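Local coordinates for putative uncharacterized protein (Emericella nidulans, PDB 3PGB) that probably oxidises primary amines with a copper ion and a topaquinone cofactor, as a dimeric, glycosylated copper amine oxidase, at residues A336-D341 and Y424-N429; R344-W349 and S353-F358; L415-D420 and E767-S772; L428-Y433 and H439-S444. All coordinates share one frame; numbering follows the deposited sequence.

Interactions 1, 2 and 4 lie together in the enzyme domain, away from the copper and topaquinone site. Interactions 1 and 2 have centres about 10 Å apart, and strand 339-341 of one pairs with strand 346-349 of the other. Interactions 1 and 4 share L428 and N429, the latter bearing a glycan; I356 of interaction 2 packs on L428, with its CD1 3.5 Å from L428 CD1. Interaction 3, centred about 16 Å from interaction 4, brings in residues near the C-terminus and is tied to it by a salt bridge, K417 NZ 2.7 Å from D443 OD1. Interactions 1 and 3 both also touch the second subunit.

Interaction 1 of 4, residues A336-D341 and Y424-N429; sequences ARYSVD and YASYLN. With NAG (2-acetamido-2-deoxy-beta-D-glucopyranose), chain H.
The phenol of Y338 meets the hydroxyl of S426 in a short hydrogen bond, 2.6 Å between Y338 OH and S426 OG, in which either oxygen could be the donor. The serine oxygen lies at the edge of the ring and close to its plane, flanking the CE2 side, and the angle from Y338 CZ through Y338 OH to S426 OG is 119°. A water molecule takes the flank of CE1: it stands 2.9 Å from Y338 OH, at an angle of 114° to the bond from Y338 CZ to Y338 OH, and donates to Y424 O over 2.7 Å. CZ, S426 OG and the water thus surround the phenol oxygen almost as a flat trigonal set, which would fix the direction of the hydroxyl. The Y338 ring starts from a chi1 of 52°, with CG wedged between the backbone N and the carbonyl carbon, and this throws it across toward the serine. S426 uses the same kind of torsion, so that its OG leaves the strand facing the ring while S426 CB comes to 3.1 Å from Y338 OH. The contact bridges parts of the β-sandwich of the copper amine oxidase enzyme domain: 336-341 runs into a short strand paired with 346-349, whereas 424-429 opens the strand paired with 437-451. F473 meets the Y338 ring edge-to-face. V340 CG2, from the tyrosine's own segment, sits at the ring edge 3.9 Å from Y338 CD2. The Y338 carbonyl accepts a hydrogen bond from Q322 of the second subunit, and R337 forms a salt bridge with D323 of that subunit.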
# COMPACT_ATOMS: atom_id res chain seq x y z
N ALA A 336 3.76 -22.12 16.05
CA ALA A 336 2.72 -21.89 15.05
C ALA A 336 1.32 -21.92 15.64
O ALA A 336 0.87 -22.96 16.12
CB ALA A 336 2.83 -22.92 13.94
N ARG A 337 0.61 -20.79 15.60
CA ARG A 337 -0.76 -20.72 16.12
C ARG A 337 -1.82 -20.99 15.04
O ARG A 337 -2.83 -20.31 14.96
CB ARG A 337 -1.02 -19.37 16.77
CG ARG A 337 -0.12 -19.07 17.97
CD ARG A 337 -0.58 -17.81 18.69
NE ARG A 337 -0.82 -16.74 17.73
CZ ARG A 337 -1.63 -15.70 17.92
NH1 ARG A 337 -2.31 -15.54 19.05
NH2 ARG A 337 -1.77 -14.81 16.94
N TYR A 338 -1.57 -22.01 14.23
CA TYR A 338 -2.51 -22.44 13.20
C TYR A 338 -2.51 -23.96 13.10
O TYR A 338 -1.77 -24.64 13.82
CB TYR A 338 -2.16 -21.78 11.86
CG TYR A 338 -0.73 -21.93 11.42
CD1 TYR A 338 0.24 -21.03 11.83
CD2 TYR A 338 -0.34 -22.96 10.56
CE1 TYR A 338 1.56 -21.16 11.41
CE2 TYR A 338 0.97 -23.10 10.15
CZ TYR A 338 1.92 -22.20 10.57
OH TYR A 338 3.22 -22.32 10.16
N SER A 339 -3.36 -24.49 12.23
CA SER A 339 -3.53 -25.93 12.08
C SER A 339 -3.43 -26.33 10.62
O SER A 339 -3.87 -25.61 9.75
CB SER A 339 -4.88 -26.34 12.65
OG SER A 339 -5.07 -25.76 13.93
N VAL A 340 -2.85 -27.50 10.37
CA VAL A 340 -2.59 -27.97 9.02
C VAL A 340 -2.88 -29.46 8.87
O VAL A 340 -2.56 -30.26 9.76
CB VAL A 340 -1.13 -27.73 8.63
CG1 VAL A 340 -0.77 -28.48 7.35
CG2 VAL A 340 -0.85 -26.24 8.46
N ASP A 341 -3.51 -29.82 7.75
CA ASP A 341 -3.56 -31.19 7.27
C ASP A 341 -2.54 -31.26 6.14
O ASP A 341 -2.76 -30.73 5.05
CB ASP A 341 -4.97 -31.54 6.77
CG ASP A 341 -5.13 -33.01 6.40
OD1 ASP A 341 -4.11 -33.68 6.08
OD2 ASP A 341 -6.29 -33.49 6.39
N TYR A 424 10.78 -19.06 11.47
CA TYR A 424 9.85 -19.96 12.18
C TYR A 424 8.65 -20.40 11.32
O TYR A 424 7.80 -21.16 11.79
CB TYR A 424 9.32 -19.28 13.45
CG TYR A 424 8.60 -17.98 13.19
CD1 TYR A 424 7.24 -17.97 12.91
CD2 TYR A 424 9.29 -16.77 13.19
CE1 TYR A 424 6.58 -16.77 12.66
CE2 TYR A 424 8.63 -15.57 12.94
CZ TYR A 424 7.29 -15.58 12.68
OH TYR A 424 6.63 -14.41 12.43
N ALA A 425 8.57 -19.92 10.08
CA ALA A 425 7.51 -20.32 9.16
C ALA A 425 7.50 -21.83 8.94
O ALA A 425 8.56 -22.46 8.94
CB ALA A 425 7.67 -19.60 7.83
N SER A 426 6.31 -22.41 8.78
CA SER A 426 6.22 -23.79 8.32
C SER A 426 6.27 -23.76 6.80
O SER A 426 5.80 -22.81 6.17
CB SER A 426 4.97 -24.50 8.86
OG SER A 426 3.79 -24.00 8.29
N TYR A 427 6.88 -24.79 6.22
CA TYR A 427 7.17 -24.82 4.79
C TYR A 427 6.59 -26.08 4.18
O TYR A 427 6.92 -27.18 4.62
CB TYR A 427 8.68 -24.81 4.56
CG TYR A 427 9.36 -23.50 4.89
CD1 TYR A 427 9.81 -23.22 6.17
CD2 TYR A 427 9.54 -22.53 3.90
CE1 TYR A 427 10.43 -22.01 6.47
CE2 TYR A 427 10.16 -21.31 4.19
CZ TYR A 427 10.61 -21.05 5.48
OH TYR A 427 11.22 -19.85 5.78
N LEU A 428 5.72 -25.91 3.18
CA LEU A 428 5.18 -27.04 2.44
C LEU A 428 5.95 -27.26 1.15
O LEU A 428 6.70 -26.39 0.70
CB LEU A 428 3.70 -26.82 2.13
CG LEU A 428 2.77 -26.69 3.33
CD1 LEU A 428 1.38 -26.23 2.88
CD2 LEU A 428 2.69 -28.02 4.08
N ASN A 429 5.78 -28.44 0.57
CA ASN A 429 6.33 -28.75 -0.75
C ASN A 429 5.34 -28.40 -1.86
O ASN A 429 4.14 -28.23 -1.62
CB ASN A 429 6.65 -30.24 -0.85
CG ASN A 429 7.89 -30.65 -0.08
OD1 ASN A 429 8.62 -29.80 0.43
ND2 ASN A 429 8.12 -31.96 -0.01
C1 NAG H . 9.24 -32.61 0.64
C2 NAG H . 8.86 -33.32 1.93
C3 NAG H . 10.02 -34.14 2.50
C4 NAG H . 10.69 -35.01 1.43
C5 NAG H . 10.99 -34.15 0.21
C6 NAG H . 11.61 -34.97 -0.92
C7 NAG H . 7.40 -32.63 3.76
C8 NAG H . 7.00 -31.54 4.71
N2 NAG H . 8.37 -32.35 2.90
O3 NAG H . 9.53 -35.00 3.51
O4 NAG H . 11.87 -35.59 1.94
O5 NAG H . 9.78 -33.58 -0.24
O6 NAG H . 10.64 -35.88 -1.41
O7 NAG H . 6.84 -33.73 3.80
O HOH W 1 5.11 -20.78 11.79

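Interaction 2 of 4, residues R344-W349 and S353-F358; sequences RKYVTW and SFYIAF
V347 O is gripped twice from the opposite strand: F354 N donates to it over 3.0 Å, and the CA-H of S353 makes a second, weaker approach, with S353 CA 3.2 Å from V347 O. V347 N returns a bond to F354 O, and I356 N bonds to K345 O over 2.9 Å. These bonds close an antiparallel hairpin; on its other side, where 346-349 pairs with strand 339-341, K345 and Y346 both face D341 in a G1 β-bulge. On the face bearing Y346, T348, S353 and Y355, the Y346 ring leans over its neighbour: Y346 CD1 stands above the middle of the Y355 ring, 3.6 Å from Y355 CE1, with the planes at 49°. Y346 CG is trans to the backbone N (chi1 173°), and the ring reaches along the hairpin until Y346 OH lies 3.5 Å from S353 CB. Beneath, V347 CB sits over one face of F354 in a CH-pi contact, 4.0 Å from the F354 ring centroid, while V347 CG2 rests 3.9 Å from I356 CD1. F473 and L475 pack against this apolar side, and W68 meets Y355 edge-to-face. Well-aligned peptide bonds between mostly buried, largely apolar side chains are consistent with a firm hairpin core, its backbone polarity met by this pairing together with that to the neighbouring strands 339-341 and 363-371.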
# COMPACT_ATOMS: atom_id res chain seq x y z
N ARG A 344 -3.88 -33.50 3.11
CA ARG A 344 -4.93 -32.82 2.34
C ARG A 344 -4.63 -31.35 2.04
O ARG A 344 -5.48 -30.65 1.49
CB ARG A 344 -6.28 -32.95 3.04
CG ARG A 344 -6.71 -34.40 3.21
CD ARG A 344 -8.15 -34.54 3.67
NE ARG A 344 -8.55 -35.94 3.76
CZ ARG A 344 -9.74 -36.37 4.21
NH1 ARG A 344 -10.66 -35.50 4.62
NH2 ARG A 344 -10.00 -37.67 4.24
N LYS A 345 -3.42 -30.88 2.39
CA LYS A 345 -2.98 -29.52 2.07
C LYS A 345 -4.04 -28.49 2.48
O LYS A 345 -4.49 -27.67 1.68
CB LYS A 345 -2.66 -29.42 0.57
CG LYS A 345 -1.60 -30.44 0.08
CD LYS A 345 -0.19 -29.93 0.34
CE LYS A 345 0.88 -31.01 0.13
NZ LYS A 345 2.28 -30.45 0.26
N TYR A 346 -4.44 -28.56 3.74
CA TYR A 346 -5.56 -27.79 4.26
C TYR A 346 -5.06 -27.01 5.46
O TYR A 346 -4.27 -27.53 6.24
CB TYR A 346 -6.69 -28.75 4.65
CG TYR A 346 -7.86 -28.14 5.36
CD1 TYR A 346 -8.77 -27.35 4.68
CD2 TYR A 346 -8.08 -28.38 6.72
CE1 TYR A 346 -9.87 -26.79 5.34
CE2 TYR A 346 -9.17 -27.84 7.38
CZ TYR A 346 -10.06 -27.04 6.68
OH TYR A 346 -11.15 -26.49 7.32
N VAL A 347 -5.52 -25.77 5.60
CA VAL A 347 -5.01 -24.86 6.62
C VAL A 347 -6.17 -24.22 7.36
O VAL A 347 -7.16 -23.84 6.74
CB VAL A 347 -4.17 -23.75 5.98
CG1 VAL A 347 -3.70 -22.73 7.02
CG2 VAL A 347 -3.00 -24.35 5.21
N THR A 348 -6.06 -24.10 8.68
CA THR A 348 -6.95 -23.23 9.45
C THR A 348 -6.14 -22.28 10.32
O THR A 348 -5.16 -22.68 10.94
CB THR A 348 -7.98 -24.00 10.33
OG1 THR A 348 -7.38 -24.41 11.56
CG2 THR A 348 -8.54 -25.22 9.59
N TRP A 349 -6.56 -21.01 10.34
CA TRP A 349 -5.95 -19.99 11.19
C TRP A 349 -7.07 -19.15 11.79
O TRP A 349 -7.80 -18.46 11.08
CB TRP A 349 -4.98 -19.13 10.38
CG TRP A 349 -4.47 -17.90 11.13
CD1 TRP A 349 -3.48 -17.87 12.06
CD2 TRP A 349 -4.93 -16.56 10.98
NE1 TRP A 349 -3.30 -16.58 12.51
CE2 TRP A 349 -4.18 -15.76 11.86
CE3 TRP A 349 -5.91 -15.95 10.19
CZ2 TRP A 349 -4.37 -14.38 11.98
CZ3 TRP A 349 -6.11 -14.58 10.31
CH2 TRP A 349 -5.34 -13.81 11.20
N SER A 353 -10.21 -20.63 7.14
CA SER A 353 -9.75 -21.93 6.65
C SER A 353 -9.75 -21.92 5.14
O SER A 353 -10.50 -21.17 4.52
CB SER A 353 -10.64 -23.07 7.17
OG SER A 353 -11.94 -23.00 6.61
N PHE A 354 -8.90 -22.76 4.54
CA PHE A 354 -8.86 -22.89 3.09
C PHE A 354 -8.06 -24.11 2.66
O PHE A 354 -7.29 -24.67 3.45
CB PHE A 354 -8.25 -21.63 2.46
CG PHE A 354 -6.86 -21.32 2.93
CD1 PHE A 354 -6.65 -20.47 3.99
CD2 PHE A 354 -5.76 -21.88 2.30
CE1 PHE A 354 -5.37 -20.18 4.43
CE2 PHE A 354 -4.46 -21.59 2.73
CZ PHE A 354 -4.27 -20.74 3.79
N TYR A 355 -8.24 -24.52 1.41
CA TYR A 355 -7.45 -25.59 0.80
C TYR A 355 -6.42 -25.00 -0.15
O TYR A 355 -6.68 -24.00 -0.82
CB TYR A 355 -8.34 -26.55 0.01
CG TYR A 355 -9.27 -27.41 0.85
CD1 TYR A 355 -10.43 -26.88 1.39
CD2 TYR A 355 -8.99 -28.75 1.07
CE1 TYR A 355 -11.29 -27.66 2.14
CE2 TYR A 355 -9.85 -29.54 1.83
CZ TYR A 355 -11.00 -29.00 2.36
OH TYR A 355 -11.85 -29.78 3.11
N ILE A 356 -5.25 -25.62 -0.20
CA ILE A 356 -4.18 -25.24 -1.11
C ILE A 356 -4.24 -26.12 -2.35
O ILE A 356 -4.42 -27.34 -2.26
CB ILE A 356 -2.80 -25.41 -0.41
CG1 ILE A 356 -2.67 -24.40 0.73
CG2 ILE A 356 -1.65 -25.24 -1.39
CD1 ILE A 356 -1.45 -24.65 1.61
N ALA A 357 -4.11 -25.50 -3.51
CA ALA A 357 -3.99 -26.21 -4.79
C ALA A 357 -2.78 -25.68 -5.53
O ALA A 357 -2.30 -24.59 -5.25
CB ALA A 357 -5.24 -26.03 -5.61
N PHE A 358 -2.27 -26.47 -6.48
CA PHE A 358 -1.05 -26.10 -7.19
C PHE A 358 -0.95 -26.78 -8.55
O PHE A 358 -1.03 -28.00 -8.63
CB PHE A 358 0.16 -26.48 -6.34
CG PHE A 358 1.43 -25.81 -6.76
CD1 PHE A 358 2.29 -26.42 -7.66
CD2 PHE A 358 1.78 -24.57 -6.25
CE1 PHE A 358 3.47 -25.80 -8.05
CE2 PHE A 358 2.95 -23.95 -6.63
CZ PHE A 358 3.80 -24.57 -7.53

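Interaction 3 of 4, residues L415-D420 and E767-S772; sequences LLKGYD and ENELWS
K417 and E769 approach at a slant, the glutamate alongside the outer half of the lysine and not end-on to its ammonium. The carboxylate oxygen E769 OE1 is 3.7 Å from K417 CD and 3.9 Å from K417 NZ, so the salt bridge is a long one. The lysine runs out extended and then bends at its last torsion (chi4 127°), turning the ammonium toward D443, its stronger partner; the glutamate leaves its short helix with an unusual chi1 of -102° and folds at chi2, bringing OE1 alongside the lysine's CD. Y427 adds a cation-pi contact to the same lysine. L770 sets its CD1 methyl against the K417 carbonyl, 3.6 Å from K417 O. That carbonyl belongs to a type II β-turn, L416 to Y419, closed by Y419 N on L416 O, with G418 at the position where a positive phi is needed. D420 braces the turn: its OD2 accepts from L416 N at 2.8 Å, while D420 N donates to L416 O at 2.9 Å. In the other segment, E769 O takes two bonds from S772, three positions on: one from its N and one from its OG, the latter 2.6 Å from E769 O and on a lone pair. The second subunit packs on both segments, with V737 of that subunit against L770 and R458 of that subunit bridged to D420. Because D443 is the stronger partner, the charge of K417 is probably largely balanced there, and the exposed E769 probably adds a modest pull; much of the joining probably comes from van der Waals contact of the lysine methylene with OE1 and of the leucine methyl with the K417 carbonyl.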
# COMPACT_ATOMS: atom_id res chain seq x y z
N LEU A 415 12.50 -21.83 -1.12
CA LEU A 415 12.72 -20.50 -0.55
C LEU A 415 13.95 -20.50 0.36
O LEU A 415 14.28 -21.52 0.96
CB LEU A 415 11.49 -20.07 0.25
CG LEU A 415 10.17 -20.05 -0.54
CD1 LEU A 415 9.02 -19.64 0.36
CD2 LEU A 415 10.28 -19.10 -1.72
N LEU A 416 14.62 -19.36 0.46
CA LEU A 416 15.69 -19.21 1.44
C LEU A 416 15.05 -18.89 2.78
O LEU A 416 14.42 -17.85 2.95
CB LEU A 416 16.67 -18.10 1.05
CG LEU A 416 17.49 -18.33 -0.23
CD1 LEU A 416 18.59 -17.28 -0.33
CD2 LEU A 416 18.10 -19.73 -0.28
N LYS A 417 15.20 -19.81 3.73
CA LYS A 417 14.56 -19.68 5.04
C LYS A 417 15.18 -18.53 5.80
O LYS A 417 16.38 -18.33 5.77
CB LYS A 417 14.69 -20.98 5.83
CG LYS A 417 13.89 -22.11 5.23
CD LYS A 417 14.32 -23.47 5.74
CE LYS A 417 13.40 -24.55 5.19
NZ LYS A 417 14.17 -25.63 4.53
N GLY A 418 14.33 -17.74 6.47
CA GLY A 418 14.78 -16.55 7.19
C GLY A 418 14.89 -15.31 6.32
O GLY A 418 15.01 -14.20 6.85
N TYR A 419 14.84 -15.47 5.00
CA TYR A 419 14.97 -14.34 4.08
C TYR A 419 13.70 -14.14 3.26
O TYR A 419 13.08 -13.08 3.32
CB TYR A 419 16.20 -14.53 3.18
CG TYR A 419 17.50 -14.28 3.92
CD1 TYR A 419 17.98 -15.20 4.85
CD2 TYR A 419 18.23 -13.11 3.73
CE1 TYR A 419 19.15 -14.97 5.55
CE2 TYR A 419 19.42 -12.87 4.43
CZ TYR A 419 19.87 -13.81 5.34
OH TYR A 419 21.03 -13.60 6.04
N ASP A 420 13.30 -15.16 2.50
CA ASP A 420 12.05 -15.12 1.74
C ASP A 420 10.84 -15.11 2.67
O ASP A 420 9.84 -14.48 2.37
CB ASP A 420 11.97 -16.31 0.79
CG ASP A 420 12.85 -16.14 -0.44
OD1 ASP A 420 12.81 -15.05 -1.05
OD2 ASP A 420 13.56 -17.10 -0.80
N GLU A 767 21.56 -18.43 8.50
CA GLU A 767 22.44 -18.89 7.41
C GLU A 767 22.87 -20.35 7.55
O GLU A 767 23.11 -21.02 6.54
CB GLU A 767 23.68 -18.00 7.32
N ASN A 768 22.98 -20.85 8.78
CA ASN A 768 23.25 -22.28 9.02
C ASN A 768 22.31 -23.20 8.24
O ASN A 768 22.77 -24.13 7.58
CB ASN A 768 23.13 -22.61 10.52
CG ASN A 768 24.28 -22.08 11.34
OD1 ASN A 768 25.32 -21.68 10.81
ND2 ASN A 768 24.11 -22.07 12.66
N GLU A 769 21.01 -22.92 8.31
CA GLU A 769 19.99 -23.72 7.60
C GLU A 769 20.13 -23.66 6.09
O GLU A 769 19.72 -24.58 5.39
CB GLU A 769 18.56 -23.30 7.99
CG GLU A 769 17.87 -24.23 8.98
CD GLU A 769 17.56 -25.60 8.37
OE1 GLU A 769 16.63 -25.70 7.54
OE2 GLU A 769 18.25 -26.58 8.74
N LEU A 770 20.72 -22.58 5.58
CA LEU A 770 20.94 -22.43 4.14
C LEU A 770 21.80 -23.56 3.57
O LEU A 770 21.61 -23.94 2.42
CB LEU A 770 21.56 -21.07 3.81
CG LEU A 770 20.59 -19.89 3.66
CD1 LEU A 770 19.54 -19.82 4.77
CD2 LEU A 770 21.39 -18.60 3.58
N TRP A 771 22.72 -24.10 4.37
CA TRP A 771 23.57 -25.21 3.91
C TRP A 771 22.77 -26.46 3.57
O TRP A 771 23.23 -27.29 2.78
CB TRP A 771 24.65 -25.55 4.95
CG TRP A 771 25.79 -24.59 4.95
CD1 TRP A 771 25.97 -23.54 5.80
CD2 TRP A 771 26.90 -24.59 4.06
NE1 TRP A 771 27.14 -22.88 5.49
CE2 TRP A 771 27.73 -23.51 4.42
CE3 TRP A 771 27.29 -25.40 2.98
CZ2 TRP A 771 28.92 -23.21 3.75
CZ3 TRP A 771 28.47 -25.11 2.31
CH2 TRP A 771 29.27 -24.02 2.70
N SER A 772 21.57 -26.59 4.14
CA SER A 772 20.69 -27.72 3.83
C SER A 772 19.74 -27.42 2.66
O SER A 772 18.75 -28.11 2.47
CB SER A 772 19.88 -28.12 5.08
OG SER A 772 18.99 -27.09 5.46

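Interaction 4 of 4, residues L428-Y433 and H439-S444; sequences LNTSFY and HTHVDS. With NAG (2-acetamido-2-deoxy-beta-D-glucopyranose), chain H.
N429 reaches from its strand toward the corner of the partner chain and also carries a sugar. Its CB lies 4.0 Å from H441 O; CG, placed trans to the carbonyl carbon (chi1 -75°), turns the amide toward V442 and D443. There N429 OD1 accepts from D443 N at 3.0 Å, the donor tilted 21° from the amide plane, while N429 ND2 is joined covalently to C1 of the N-acetylglucosamine at 1.4 Å. The sugar leans over the partner strand, its ring oxygen O5 3.8 Å from T440 CG2, with V442 CG2 close by. The segments form a β-hairpin in the enzyme domain: T430 pairs with H441 and F432 with H439 as hydrogen-bonded antiparallel pairs, before the second chain turns a corner at 442 and 443. A hydroxyl relay closes this corner. T430 OG1 donates to S444 OG over 2.7 Å, and S444 OG donates to H441 O over 2.7 Å; T430 N reaches the same carbonyl from the opposite face of its plane. Toward the hairpin's tip, F432 clusters with two histidines, its CE2 3.2 Å from H439 CB and 3.4 Å from H441 NE2. The F432 and H441 rings are nearly parallel (26°) but slid apart, with little overlap. D776 holds H439 ND1 by a hydrogen bond, and H441 NE2 bonds to the carbonyl of P410.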
# COMPACT_ATOMS: atom_id res chain seq x y z
N LEU A 428 5.72 -25.91 3.18
CA LEU A 428 5.18 -27.04 2.44
C LEU A 428 5.95 -27.26 1.15
O LEU A 428 6.70 -26.39 0.70
CB LEU A 428 3.70 -26.82 2.13
CG LEU A 428 2.77 -26.69 3.33
CD1 LEU A 428 1.38 -26.23 2.88
CD2 LEU A 428 2.69 -28.02 4.08
N ASN A 429 5.78 -28.44 0.57
CA ASN A 429 6.33 -28.75 -0.75
C ASN A 429 5.34 -28.40 -1.86
O ASN A 429 4.14 -28.23 -1.62
CB ASN A 429 6.65 -30.24 -0.85
CG ASN A 429 7.89 -30.65 -0.08
OD1 ASN A 429 8.62 -29.80 0.43
ND2 ASN A 429 8.12 -31.96 -0.01
N THR A 430 5.87 -28.28 -3.07
CA THR A 430 5.06 -28.29 -4.28
C THR A 430 5.82 -29.12 -5.31
O THR A 430 7.05 -29.20 -5.26
CB THR A 430 4.81 -26.87 -4.84
OG1 THR A 430 6.05 -26.18 -5.05
CG2 THR A 430 3.91 -26.06 -3.91
N SER A 431 5.10 -29.74 -6.22
CA SER A 431 5.73 -30.50 -7.31
C SER A 431 5.10 -30.16 -8.64
O SER A 431 4.03 -29.55 -8.71
CB SER A 431 5.63 -32.00 -7.05
OG SER A 431 4.29 -32.39 -6.86
N PHE A 432 5.79 -30.55 -9.71
CA PHE A 432 5.23 -30.45 -11.05
C PHE A 432 5.74 -31.58 -11.95
O PHE A 432 6.81 -32.14 -11.71
CB PHE A 432 5.54 -29.09 -11.67
CG PHE A 432 6.97 -28.93 -12.09
CD1 PHE A 432 7.31 -28.99 -13.43
CD2 PHE A 432 7.96 -28.70 -11.15
CE1 PHE A 432 8.63 -28.83 -13.82
CE2 PHE A 432 9.28 -28.54 -11.54
CZ PHE A 432 9.61 -28.60 -12.87
N TYR A 433 4.96 -31.89 -12.97
CA TYR A 433 5.31 -32.94 -13.91
C TYR A 433 6.01 -32.32 -15.09
O TYR A 433 5.53 -31.34 -15.64
CB TYR A 433 4.05 -33.68 -14.38
CG TYR A 433 4.31 -34.67 -15.50
CD1 TYR A 433 4.53 -36.01 -15.24
CD2 TYR A 433 4.35 -34.25 -16.83
CE1 TYR A 433 4.77 -36.92 -16.26
CE2 TYR A 433 4.59 -35.15 -17.86
CZ TYR A 433 4.80 -36.48 -17.57
OH TYR A 433 5.04 -37.38 -18.58
N HIS A 439 9.03 -33.49 -10.43
CA HIS A 439 10.00 -32.62 -9.81
C HIS A 439 9.33 -32.07 -8.57
O HIS A 439 8.23 -31.52 -8.65
CB HIS A 439 10.36 -31.48 -10.78
CG HIS A 439 11.12 -31.94 -11.99
ND1 HIS A 439 12.38 -31.48 -12.29
CD2 HIS A 439 10.79 -32.81 -12.97
CE1 HIS A 439 12.80 -32.06 -13.41
NE2 HIS A 439 11.85 -32.87 -13.84
N THR A 440 9.97 -32.23 -7.41
CA THR A 440 9.48 -31.67 -6.16
C THR A 440 10.38 -30.51 -5.76
O THR A 440 11.60 -30.66 -5.67
CB THR A 440 9.43 -32.73 -5.04
OG1 THR A 440 8.41 -33.69 -5.32
CG2 THR A 440 9.14 -32.08 -3.68
N HIS A 441 9.77 -29.35 -5.54
CA HIS A 441 10.44 -28.19 -4.98
C HIS A 441 10.23 -28.22 -3.48
O HIS A 441 9.14 -27.93 -2.98
CB HIS A 441 9.87 -26.89 -5.54
CG HIS A 441 10.16 -26.67 -6.99
ND1 HIS A 441 11.42 -26.84 -7.53
CD2 HIS A 441 9.36 -26.30 -8.02
CE1 HIS A 441 11.38 -26.58 -8.83
NE2 HIS A 441 10.14 -26.24 -9.15
N VAL A 442 11.28 -28.59 -2.75
CA VAL A 442 11.19 -28.74 -1.30
C VAL A 442 11.04 -27.38 -0.66
O VAL A 442 11.76 -26.46 -1.02
CB VAL A 442 12.44 -29.44 -0.73
CG1 VAL A 442 12.39 -29.45 0.80
CG2 VAL A 442 12.55 -30.85 -1.27
N ASP A 443 10.10 -27.24 0.26
CA ASP A 443 9.92 -26.01 1.02
C ASP A 443 9.86 -24.81 0.08
O ASP A 443 10.67 -23.88 0.16
CB ASP A 443 11.05 -25.85 2.04
CG ASP A 443 11.11 -27.00 3.03
OD1 ASP A 443 12.19 -27.22 3.61
OD2 ASP A 443 10.08 -27.68 3.25
N SER A 444 8.88 -24.85 -0.81
CA SER A 444 8.64 -23.77 -1.77
C SER A 444 7.41 -22.93 -1.40
O SER A 444 7.29 -21.80 -1.85
CB SER A 444 8.49 -24.34 -3.18
OG SER A 444 7.81 -25.58 -3.16
C1 NAG H . 9.24 -32.61 0.64
C2 NAG H . 8.86 -33.32 1.93
C3 NAG H . 10.02 -34.14 2.50
C4 NAG H . 10.69 -35.01 1.43
C5 NAG H . 10.99 -34.15 0.21
C6 NAG H . 11.61 -34.97 -0.92
C7 NAG H . 7.40 -32.63 3.76
C8 NAG H . 7.00 -31.54 4.71
N2 NAG H . 8.37 -32.35 2.90
O3 NAG H . 9.53 -35.00 3.51
O4 NAG H . 11.87 -35.59 1.94
O5 NAG H . 9.78 -33.58 -0.24
O6 NAG H . 10.64 -35.88 -1.41
O7 NAG H . 6.84 -33.73 3.80